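Local coordinates for D-alanyl-D-alanine carboxypeptidase (Streptococcus pneumoniae R6, PDB 1XP4), which probably removes the C-terminal D-alanine from cell-wall precursor peptides, as a serine-type D-Ala-D-Ala carboxypeptidase of peptidase family S11, at residues T239-V250 / A266-S276; D299-P310 / E370-E378. All blocks are in the same frame, centred on the assembly; numbering follows the deposited sequence.

In the fold
The two contacts come one after the other along the chain and lie in different parts of it. Contact 1 comes first. It packs helix 262-277 on the hairpin of strands 234-241 and 244-253, in the five-stranded antiparallel sheet of the carboxypeptidase domain. Strand 278-284 follows that helix directly and leads into the C-terminal region. There contact 2 pairs strand 307-308 with the end of strand 368-373, at the edge of a small three-stranded antiparallel sheet. The centres of contact 1 and contact 2 are about 38 Å apart and their nearest atoms about 16 Å apart. They share no helix, strand or sheet. The predicted catalytic residues belong to the first domain, and contact 2 lies away from them.

Contact 1 of 2, residues T239-V250 / A266-S276; sequences TVEKGMRVITVV and ATSSLMDYISS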
loop_
_atom_site.group_PDB
_atom_site.type_symbol
_atom_site.label_atom_id
_atom_site.label_comp_id
_atom_site.label_asym_id
_atom_site.label_seq_id
_atom_site.Cartn_x
_atom_site.Cartn_y
_atom_site.Cartn_z
ATOM N N THR A 239 -3.091 8.895 -1.328
ATOM C CA THR A 239 -4.000 10.024 -1.286
ATOM C C THR A 239 -5.153 9.843 -2.251
ATOM O O THR A 239 -5.080 9.041 -3.181
ATOM C CB THR A 239 -3.270 11.319 -1.673
ATOM O OG1 THR A 239 -4.115 12.444 -1.420
ATOM C CG2 THR A 239 -2.926 11.303 -3.153
ATOM N N VAL A 240 -6.225 10.590 -2.017
ATOM C CA VAL A 240 -7.376 10.548 -2.900
ATOM C C VAL A 240 -7.484 11.939 -3.484
ATOM O O VAL A 240 -7.951 12.859 -2.815
ATOM C CB VAL A 240 -8.692 10.229 -2.162
ATOM C CG1 VAL A 240 -9.846 10.237 -3.156
ATOM C CG2 VAL A 240 -8.602 8.875 -1.480
ATOM N N GLU A 241 -7.034 12.089 -4.725
ATOM C CA GLU A 241 -7.077 13.376 -5.395
ATOM C C GLU A 241 -7.943 13.262 -6.638
ATOM O O GLU A 241 -7.738 12.374 -7.463
ATOM C CB GLU A 241 -5.664 13.819 -5.769
ATOM C CG GLU A 241 -5.385 15.274 -5.486
ATOM C CD GLU A 241 -3.915 15.613 -5.620
ATOM O OE1 GLU A 241 -3.398 15.564 -6.751
ATOM O OE2 GLU A 241 -3.269 15.919 -4.594
ATOM N N LYS A 242 -8.910 14.165 -6.754
ATOM C CA LYS A 242 -9.841 14.195 -7.875
ATOM C C LYS A 242 -10.554 12.867 -8.047
ATOM O O LYS A 242 -10.705 12.368 -9.162
ATOM C CB LYS A 242 -9.114 14.575 -9.154
ATOM C CG LYS A 242 -8.536 15.965 -9.093
ATOM C CD LYS A 242 -7.745 16.290 -10.337
ATOM C CE LYS A 242 -6.992 17.598 -10.165
ATOM N NZ LYS A 242 -6.214 17.951 -11.393
ATOM N N GLY A 243 -10.984 12.303 -6.921
ATOM C CA GLY A 243 -11.702 11.042 -6.923
ATOM C C GLY A 243 -10.882 9.783 -7.136
ATOM O O GLY A 243 -11.438 8.679 -7.126
HETATM N N MSE A 244 -9.568 9.934 -7.307
HETATM C CA MSE A 244 -8.690 8.792 -7.555
HETATM C C MSE A 244 -7.641 8.561 -6.466
HETATM O O MSE A 244 -6.979 9.500 -6.010
HETATM C CB MSE A 244 -8.005 8.985 -8.912
HETATM C CG MSE A 244 -6.955 7.949 -9.287
HETATM SE SE MSE A 244 -6.238 8.284 -11.075
HETATM C CE MSE A 244 -4.799 9.490 -10.648
ATOM N N ARG A 245 -7.496 7.302 -6.053
ATOM C CA ARG A 245 -6.517 6.942 -5.030
ATOM C C ARG A 245 -5.171 6.632 -5.669
ATOM O O ARG A 245 -5.055 5.781 -6.555
ATOM C CB ARG A 245 -6.982 5.732 -4.229
ATOM C CG ARG A 245 -6.017 5.340 -3.140
ATOM C CD ARG A 245 -6.755 5.080 -1.847
ATOM N NE ARG A 245 -6.109 5.799 -0.756
ATOM C CZ ARG A 245 -6.747 6.276 0.305
ATOM N NH1 ARG A 245 -8.058 6.107 0.428
ATOM N NH2 ARG A 245 -6.073 6.953 1.227
ATOM N N VAL A 246 -4.147 7.323 -5.196
ATOM C CA VAL A 246 -2.815 7.157 -5.728
ATOM C C VAL A 246 -1.851 6.721 -4.652
ATOM O O VAL A 246 -1.878 7.246 -3.539
ATOM C CB VAL A 246 -2.292 8.485 -6.319
ATOM C CG1 VAL A 246 -0.846 8.319 -6.773
ATOM C CG2 VAL A 246 -3.173 8.931 -7.481
ATOM N N ILE A 247 -1.014 5.742 -4.982
ATOM C CA ILE A 247 0.007 5.285 -4.059
ATOM C C ILE A 247 1.301 5.838 -4.614
ATOM O O ILE A 247 1.612 5.671 -5.788
ATOM C CB ILE A 247 0.097 3.766 -3.973
ATOM C CG1 ILE A 247 -1.205 3.204 -3.396
ATOM C CG2 ILE A 247 1.278 3.385 -3.080
ATOM C CD1 ILE A 247 -1.137 1.728 -3.062
ATOM N N THR A 248 2.040 6.513 -3.745
ATOM C CA THR A 248 3.287 7.169 -4.099
ATOM C C THR A 248 4.493 6.600 -3.361
ATOM O O THR A 248 4.454 6.390 -2.145
ATOM C CB THR A 248 3.157 8.688 -3.807
ATOM O OG1 THR A 248 2.611 9.337 -4.958
ATOM C CG2 THR A 248 4.498 9.314 -3.444
ATOM N N VAL A 249 5.562 6.355 -4.109
ATOM C CA VAL A 249 6.779 5.927 -3.474
ATOM C C VAL A 249 7.937 6.787 -3.958
ATOM O O VAL A 249 8.326 6.785 -5.098
ATOM C CB VAL A 249 6.973 4.478 -3.875
ATOM C CG1 VAL A 249 8.175 3.909 -3.171
ATOM C CG2 VAL A 249 5.737 3.665 -3.505
ATOM N N VAL A 250 8.457 7.636 -3.056
ATOM C CA VAL A 250 9.620 8.461 -3.366
ATOM C C VAL A 250 10.792 7.984 -2.465
ATOM O O VAL A 250 10.795 8.234 -1.279
ATOM C CB VAL A 250 9.244 9.919 -3.004
ATOM C CG1 VAL A 250 10.492 10.773 -2.728
ATOM C CG2 VAL A 250 8.427 10.610 -4.075
ATOM N N ALA A 266 8.541 16.840 -2.941
ATOM C CA ALA A 266 8.748 16.009 -4.116
ATOM C C ALA A 266 7.495 15.205 -4.417
ATOM O O ALA A 266 7.132 15.029 -5.576
ATOM C CB ALA A 266 9.925 15.078 -3.883
ATOM N N THR A 267 6.842 14.713 -3.365
ATOM C CA THR A 267 5.611 13.939 -3.519
ATOM C C THR A 267 4.514 14.866 -4.015
ATOM O O THR A 267 3.786 14.543 -4.953
ATOM C CB THR A 267 5.132 13.311 -2.185
ATOM O OG1 THR A 267 6.098 12.364 -1.714
ATOM C CG2 THR A 267 3.793 12.601 -2.390
ATOM N N SER A 268 4.392 16.021 -3.375
ATOM C CA SER A 268 3.390 16.989 -3.787
ATOM C C SER A 268 3.658 17.327 -5.254
ATOM O O SER A 268 2.734 17.536 -6.037
ATOM C CB SER A 268 3.483 18.251 -2.928
ATOM O OG SER A 268 2.389 19.103 -3.198
ATOM N N SER A 269 4.932 17.350 -5.626
ATOM C CA SER A 269 5.310 17.657 -6.996
ATOM C C SER A 269 4.844 16.557 -7.936
ATOM O O SER A 269 4.346 16.825 -9.031
ATOM C CB SER A 269 6.820 17.802 -7.101
ATOM O OG SER A 269 7.194 18.056 -8.439
ATOM N N LEU A 270 5.014 15.316 -7.494
ATOM C CA LEU A 270 4.616 14.155 -8.275
ATOM C C LEU A 270 3.107 14.118 -8.494
ATOM O O LEU A 270 2.639 13.688 -9.547
ATOM C CB LEU A 270 5.083 12.870 -7.570
ATOM C CG LEU A 270 4.645 11.492 -8.092
ATOM C CD1 LEU A 270 4.803 11.395 -9.597
ATOM C CD2 LEU A 270 5.472 10.421 -7.401
HETATM N N MSE A 271 2.345 14.578 -7.506
HETATM C CA MSE A 271 0.893 14.565 -7.617
HETATM C C MSE A 271 0.324 15.643 -8.526
HETATM O O MSE A 271 -0.730 15.446 -9.139
HETATM C CB MSE A 271 0.259 14.640 -6.231
HETATM C CG MSE A 271 0.497 13.381 -5.404
HETATM SE SE MSE A 271 -0.548 11.814 -5.921
HETATM C CE MSE A 271 -1.034 12.235 -7.719
ATOM N N ASP A 272 1.013 16.779 -8.614
ATOM C CA ASP A 272 0.563 17.851 -9.494
ATOM C C ASP A 272 0.642 17.310 -10.915
ATOM O O ASP A 272 -0.208 17.597 -11.750
ATOM C CB ASP A 272 1.458 19.089 -9.370
ATOM C CG ASP A 272 1.132 19.937 -8.151
ATOM O OD1 ASP A 272 -0.036 20.335 -7.993
ATOM O OD2 ASP A 272 2.053 20.221 -7.355
ATOM N N TYR A 273 1.673 16.519 -11.179
ATOM C CA TYR A 273 1.863 15.928 -12.495
ATOM C C TYR A 273 0.737 14.960 -12.800
ATOM O O TYR A 273 0.050 15.077 -13.821
ATOM C CB TYR A 273 3.191 15.174 -12.548
ATOM C CG TYR A 273 3.349 14.282 -13.765
ATOM C CD1 TYR A 273 3.466 14.823 -15.042
ATOM C CD2 TYR A 273 3.383 12.890 -13.634
ATOM C CE1 TYR A 273 3.613 14.006 -16.154
ATOM C CE2 TYR A 273 3.530 12.065 -14.744
ATOM C CZ TYR A 273 3.643 12.630 -15.999
ATOM O OH TYR A 273 3.768 11.820 -17.106
ATOM N N ILE A 274 0.553 14.003 -11.899
ATOM C CA ILE A 274 -0.466 12.973 -12.059
ATOM C C ILE A 274 -1.885 13.486 -12.255
ATOM O O ILE A 274 -2.631 12.957 -13.083
ATOM C CB ILE A 274 -0.442 12.021 -10.864
ATOM C CG1 ILE A 274 0.896 11.284 -10.846
ATOM C CG2 ILE A 274 -1.608 11.052 -10.939
ATOM C CD1 ILE A 274 1.163 10.536 -9.575
ATOM N N SER A 275 -2.254 14.514 -11.498
ATOM C CA SER A 275 -3.594 15.076 -11.588
ATOM C C SER A 275 -3.832 15.921 -12.829
ATOM O O SER A 275 -4.970 16.069 -13.280
ATOM C CB SER A 275 -3.897 15.887 -10.335
ATOM O OG SER A 275 -3.964 15.024 -9.218
ATOM N N SER A 276 -2.773 16.486 -13.388
ATOM C CA SER A 276 -2.946 17.287 -14.581
ATOM C C SER A 276 -2.773 16.404 -15.819
ATOM O O SER A 276 -3.165 16.794 -16.916
ATOM C CB SER A 276 -1.929 18.429 -14.605
ATOM O OG SER A 276 -0.619 17.941 -14.834
#
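Glu241 and Ser275 make the clearest polar link between the hairpin 239-250 and the helix 266-276. This is helix-on-sheet packing in the penicillin-binding, beta-lactamase-like fold. Ser275 OG donates to Glu241 OE1 over 2.6 Å, and OE1 accepts with its lone pair turned away from OE2. The second oxygen, OE2, forms a salt bridge with Arg217. Arg217 also pairs with Asp272 on the helix, and this probably eases the repulsion between the two carboxylates. Lys242 sits in the type I' turn of the hairpin. Its extended chain passes Ser275 CB and brings Lys242 NZ to Ser275 O, a weak bond of 2.9 Å. The hydroxyl of Thr267 is satisfied within its own helix by Arg263 O; across the contact it lies against the methyl Val250 CG2. Away from these polar links the contact is buried and largely apolar. Thr248 and Thr267 touch through their CG2 methyls at 3.5 Å. The Met244 and Ile274 side chains cross at about a right angle, CE against CG2. Met271 bends at chi2 (-74°) and again at chi3, which turns its end toward the sheet. Met271 SE meets Val246 CG1 tip to tip at 3.6 Å and Thr239 CG2 at 3.7 Å.

Contact 2 of 2, residues D299-P310 / E370-E378; sequences DGKEDTVIAVAP and EMVADKKIE
Val308 and Val372 form an antiparallel hydrogen-bonded pair at the close-packed end of this contact. Val308 N donates to Val372 O at 2.6 Å, and Val372 N donates back to Val308 O at 2.7 Å. Two residues further along each segment, Asp374 N bonds to Ile306 O at 2.9 Å. Ala307 and Ala373 are the non-hydrogen-bonded pair between these bonds. On their face of the sheet, Val305 CG1 rests against Ala373 CB, 3.8 Å away, and Ile377 CD1 packs against Val305 CG1 as well. Met371 folds back through chi1 -68° and chi2 -70°, which lays SE and CE along the backbone of Ala307 to Ala309. On the other face the side chains of Pro310 and Val372 cross at about a right angle, with Pro310 CG 3.6 Å from Val372 CG2. Toward residues 299-301, around the buried Ile377, the contact becomes loose and exposed. Gly300 and Glu378 run close by backbone, but there the segments have left the sheet. The exposed side chains of Lys301 and Lys375 cross at about a right angle; the closeness of their NZ atoms is doubtful at this resolution. Asp299, poorly ordered, turns OD1 to Ala338 N. The regular pairing is thus short: an edge strand, 307-308, added to strand 368-373 in the small antiparallel sheet of the PBP5-type C-terminal domain.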
loop_
_atom_site.group_PDB
_atom_site.type_symbol
_atom_site.label_atom_id
_atom_site.label_comp_id
_atom_site.label_asym_id
_atom_site.label_seq_id
_atom_site.Cartn_x
_atom_site.Cartn_y
_atom_site.Cartn_z
ATOM N N ASP A 299 -31.919 -21.997 -19.668
ATOM C CA ASP A 299 -33.182 -22.500 -19.013
ATOM C C ASP A 299 -34.183 -21.380 -18.610
ATOM O O ASP A 299 -34.345 -21.084 -17.444
ATOM C CB ASP A 299 -32.974 -23.259 -17.673
ATOM C CG ASP A 299 -31.957 -24.401 -17.641
ATOM O OD1 ASP A 299 -30.921 -24.155 -17.064
ATOM O OD2 ASP A 299 -32.344 -25.573 -17.732
ATOM N N GLY A 300 -34.857 -20.687 -19.551
ATOM C CA GLY A 300 -36.112 -20.042 -19.078
ATOM C C GLY A 300 -36.569 -18.928 -20.020
ATOM O O GLY A 300 -37.322 -19.094 -20.967
ATOM N N LYS A 301 -36.132 -17.723 -19.692
ATOM C CA LYS A 301 -35.813 -16.911 -20.802
ATOM C C LYS A 301 -34.447 -17.308 -21.289
ATOM O O LYS A 301 -33.647 -17.908 -20.591
ATOM C CB LYS A 301 -35.782 -15.483 -20.339
ATOM C CG LYS A 301 -36.998 -14.805 -20.918
ATOM C CD LYS A 301 -37.196 -13.400 -20.353
ATOM C CE LYS A 301 -38.681 -13.085 -20.106
ATOM N NZ LYS A 301 -38.897 -11.635 -20.079
ATOM N N GLU A 302 -34.050 -16.980 -22.519
ATOM C CA GLU A 302 -32.864 -17.671 -22.998
ATOM C C GLU A 302 -31.828 -16.744 -23.554
ATOM O O GLU A 302 -30.780 -16.494 -22.976
ATOM C CB GLU A 302 -33.321 -18.658 -24.064
ATOM C CG GLU A 302 -34.144 -19.784 -23.432
ATOM C CD GLU A 302 -35.470 -19.845 -24.136
ATOM O OE1 GLU A 302 -35.671 -19.066 -25.060
ATOM O OE2 GLU A 302 -36.282 -20.692 -23.777
ATOM N N ASP A 303 -32.475 -15.730 -24.114
ATOM C CA ASP A 303 -31.766 -14.771 -24.906
ATOM C C ASP A 303 -30.651 -14.072 -24.082
ATOM O O ASP A 303 -29.486 -14.306 -24.260
ATOM C CB ASP A 303 -32.810 -13.765 -25.371
ATOM C CG ASP A 303 -33.800 -14.386 -26.373
ATOM O OD1 ASP A 303 -33.411 -15.343 -27.029
ATOM O OD2 ASP A 303 -34.942 -13.920 -26.466
ATOM N N THR A 304 -31.105 -13.200 -23.193
ATOM C CA THR A 304 -30.591 -12.081 -22.393
ATOM C C THR A 304 -30.749 -12.300 -20.884
ATOM O O THR A 304 -31.772 -12.802 -20.409
ATOM C CB THR A 304 -31.165 -10.677 -22.848
ATOM O OG1 THR A 304 -32.164 -10.184 -21.937
ATOM C CG2 THR A 304 -31.747 -10.681 -24.254
ATOM N N VAL A 305 -29.636 -12.090 -20.163
ATOM C CA VAL A 305 -29.778 -11.236 -19.011
ATOM C C VAL A 305 -29.112 -9.916 -19.282
ATOM O O VAL A 305 -27.938 -9.822 -19.546
ATOM C CB VAL A 305 -29.189 -11.767 -17.723
ATOM C CG1 VAL A 305 -30.273 -11.785 -16.672
ATOM C CG2 VAL A 305 -28.586 -13.134 -17.870
ATOM N N ILE A 306 -29.837 -8.841 -19.126
ATOM C CA ILE A 306 -29.045 -7.672 -19.304
ATOM C C ILE A 306 -28.200 -7.561 -18.065
ATOM O O ILE A 306 -28.630 -7.677 -16.924
ATOM C CB ILE A 306 -29.930 -6.433 -19.509
ATOM C CG1 ILE A 306 -30.760 -6.613 -20.768
ATOM C CG2 ILE A 306 -29.026 -5.206 -19.747
ATOM C CD1 ILE A 306 -30.192 -5.844 -21.971
ATOM N N ALA A 307 -26.937 -7.592 -18.462
ATOM C CA ALA A 307 -25.867 -7.443 -17.511
ATOM C C ALA A 307 -25.370 -6.019 -17.649
ATOM O O ALA A 307 -24.822 -5.642 -18.641
ATOM C CB ALA A 307 -24.748 -8.392 -17.938
ATOM N N VAL A 308 -25.457 -5.661 -16.378
ATOM C CA VAL A 308 -25.488 -4.272 -15.972
ATOM C C VAL A 308 -24.432 -3.943 -14.926
ATOM O O VAL A 308 -23.979 -4.818 -14.193
ATOM C CB VAL A 308 -26.894 -3.959 -15.419
ATOM C CG1 VAL A 308 -26.860 -2.714 -14.580
ATOM C CG2 VAL A 308 -27.877 -3.802 -16.563
ATOM N N ALA A 309 -24.047 -2.678 -14.859
ATOM C CA ALA A 309 -23.089 -2.213 -13.831
ATOM C C ALA A 309 -23.783 -1.972 -12.506
ATOM O O ALA A 309 -24.835 -1.353 -12.462
ATOM C CB ALA A 309 -22.466 -0.936 -14.362
ATOM N N PRO A 310 -23.290 -2.520 -11.372
ATOM C CA PRO A 310 -24.188 -2.122 -10.299
ATOM C C PRO A 310 -23.394 -1.314 -9.266
ATOM O O PRO A 310 -23.536 -1.399 -8.044
ATOM C CB PRO A 310 -24.505 -3.439 -9.602
ATOM C CG PRO A 310 -23.190 -4.220 -9.576
ATOM C CD PRO A 310 -22.467 -3.643 -10.879
ATOM N N GLU A 370 -16.892 -6.304 -12.613
ATOM C CA GLU A 370 -18.019 -7.224 -12.677
ATOM C C GLU A 370 -19.315 -6.601 -13.172
ATOM O O GLU A 370 -19.675 -5.484 -12.806
ATOM C CB GLU A 370 -18.243 -7.878 -11.313
ATOM C CG GLU A 370 -17.044 -8.679 -10.838
ATOM C CD GLU A 370 -17.308 -9.454 -9.560
ATOM O OE1 GLU A 370 -17.732 -8.831 -8.557
ATOM O OE2 GLU A 370 -17.083 -10.687 -9.564
HETATM N N MSE A 371 -19.997 -7.346 -14.033
HETATM C CA MSE A 371 -21.263 -6.925 -14.601
HETATM C C MSE A 371 -22.317 -7.895 -14.103
HETATM O O MSE A 371 -22.247 -9.104 -14.326
HETATM C CB MSE A 371 -21.188 -6.923 -16.123
HETATM C CG MSE A 371 -20.250 -5.854 -16.664
HETATM SE SE MSE A 371 -20.914 -4.054 -16.435
HETATM C CE MSE A 371 -22.094 -3.997 -17.950
ATOM N N VAL A 372 -23.297 -7.327 -13.425
ATOM C CA VAL A 372 -24.371 -8.066 -12.796
ATOM C C VAL A 372 -25.630 -8.286 -13.630
ATOM O O VAL A 372 -25.918 -7.533 -14.560
ATOM C CB VAL A 372 -24.725 -7.340 -11.481
ATOM C CG1 VAL A 372 -26.085 -7.732 -11.002
ATOM C CG2 VAL A 372 -23.671 -7.647 -10.439
ATOM N N ALA A 373 -26.371 -9.336 -13.284
ATOM C CA ALA A 373 -27.630 -9.666 -13.953
ATOM C C ALA A 373 -28.703 -8.764 -13.352
ATOM O O ALA A 373 -28.845 -8.711 -12.128
ATOM C CB ALA A 373 -27.981 -11.117 -13.696
ATOM N N ASP A 374 -29.471 -8.062 -14.182
ATOM C CA ASP A 374 -30.486 -7.178 -13.618
ATOM C C ASP A 374 -31.913 -7.689 -13.795
ATOM O O ASP A 374 -32.832 -6.925 -14.073
ATOM C CB ASP A 374 -30.322 -5.760 -14.194
ATOM C CG ASP A 374 -31.058 -5.560 -15.494
ATOM O OD1 ASP A 374 -31.133 -6.514 -16.295
ATOM O OD2 ASP A 374 -31.550 -4.434 -15.711
ATOM N N LYS A 375 -32.089 -8.990 -13.585
ATOM C CA LYS A 375 -33.380 -9.650 -13.733
ATOM C C LYS A 375 -33.159 -11.111 -13.356
ATOM O O LYS A 375 -32.031 -11.597 -13.398
ATOM C CB LYS A 375 -33.833 -9.534 -15.194
ATOM C CG LYS A 375 -35.137 -10.211 -15.588
ATOM C CD LYS A 375 -35.393 -9.932 -17.068
ATOM C CE LYS A 375 -36.660 -10.563 -17.604
ATOM N NZ LYS A 375 -37.064 -9.923 -18.889
ATOM N N LYS A 376 -34.223 -11.806 -12.975
ATOM C CA LYS A 376 -34.114 -13.214 -12.616
ATOM C C LYS A 376 -34.598 -14.043 -13.803
ATOM O O LYS A 376 -35.429 -13.577 -14.579
ATOM C CB LYS A 376 -34.971 -13.497 -11.378
ATOM C CG LYS A 376 -35.091 -14.968 -10.989
ATOM C CD LYS A 376 -36.024 -15.122 -9.797
ATOM C CE LYS A 376 -36.255 -16.579 -9.417
ATOM N NZ LYS A 376 -37.132 -16.695 -8.210
ATOM N N ILE A 377 -34.080 -15.261 -13.952
ATOM C CA ILE A 377 -34.491 -16.124 -15.059
ATOM C C ILE A 377 -35.090 -17.451 -14.578
ATOM O O ILE A 377 -34.683 -17.992 -13.550
ATOM C CB ILE A 377 -33.310 -16.412 -15.998
ATOM C CG1 ILE A 377 -32.595 -15.104 -16.351
ATOM C CG2 ILE A 377 -33.811 -17.072 -17.270
ATOM C CD1 ILE A 377 -33.446 -14.116 -17.124
ATOM N N GLU A 378 -36.048 -17.968 -15.348
ATOM C CA GLU A 378 -36.776 -19.203 -15.041
ATOM C C GLU A 378 -37.469 -19.075 -13.683
ATOM O O GLU A 378 -37.180 -19.889 -12.771
ATOM C CB GLU A 378 -35.860 -20.435 -15.024
ATOM C CG GLU A 378 -36.647 -21.738 -14.797
ATOM C CD GLU A 378 -35.788 -22.894 -14.312
ATOM O OE1 GLU A 378 -35.004 -22.703 -13.358
ATOM O OE2 GLU A 378 -35.910 -24.002 -14.873
#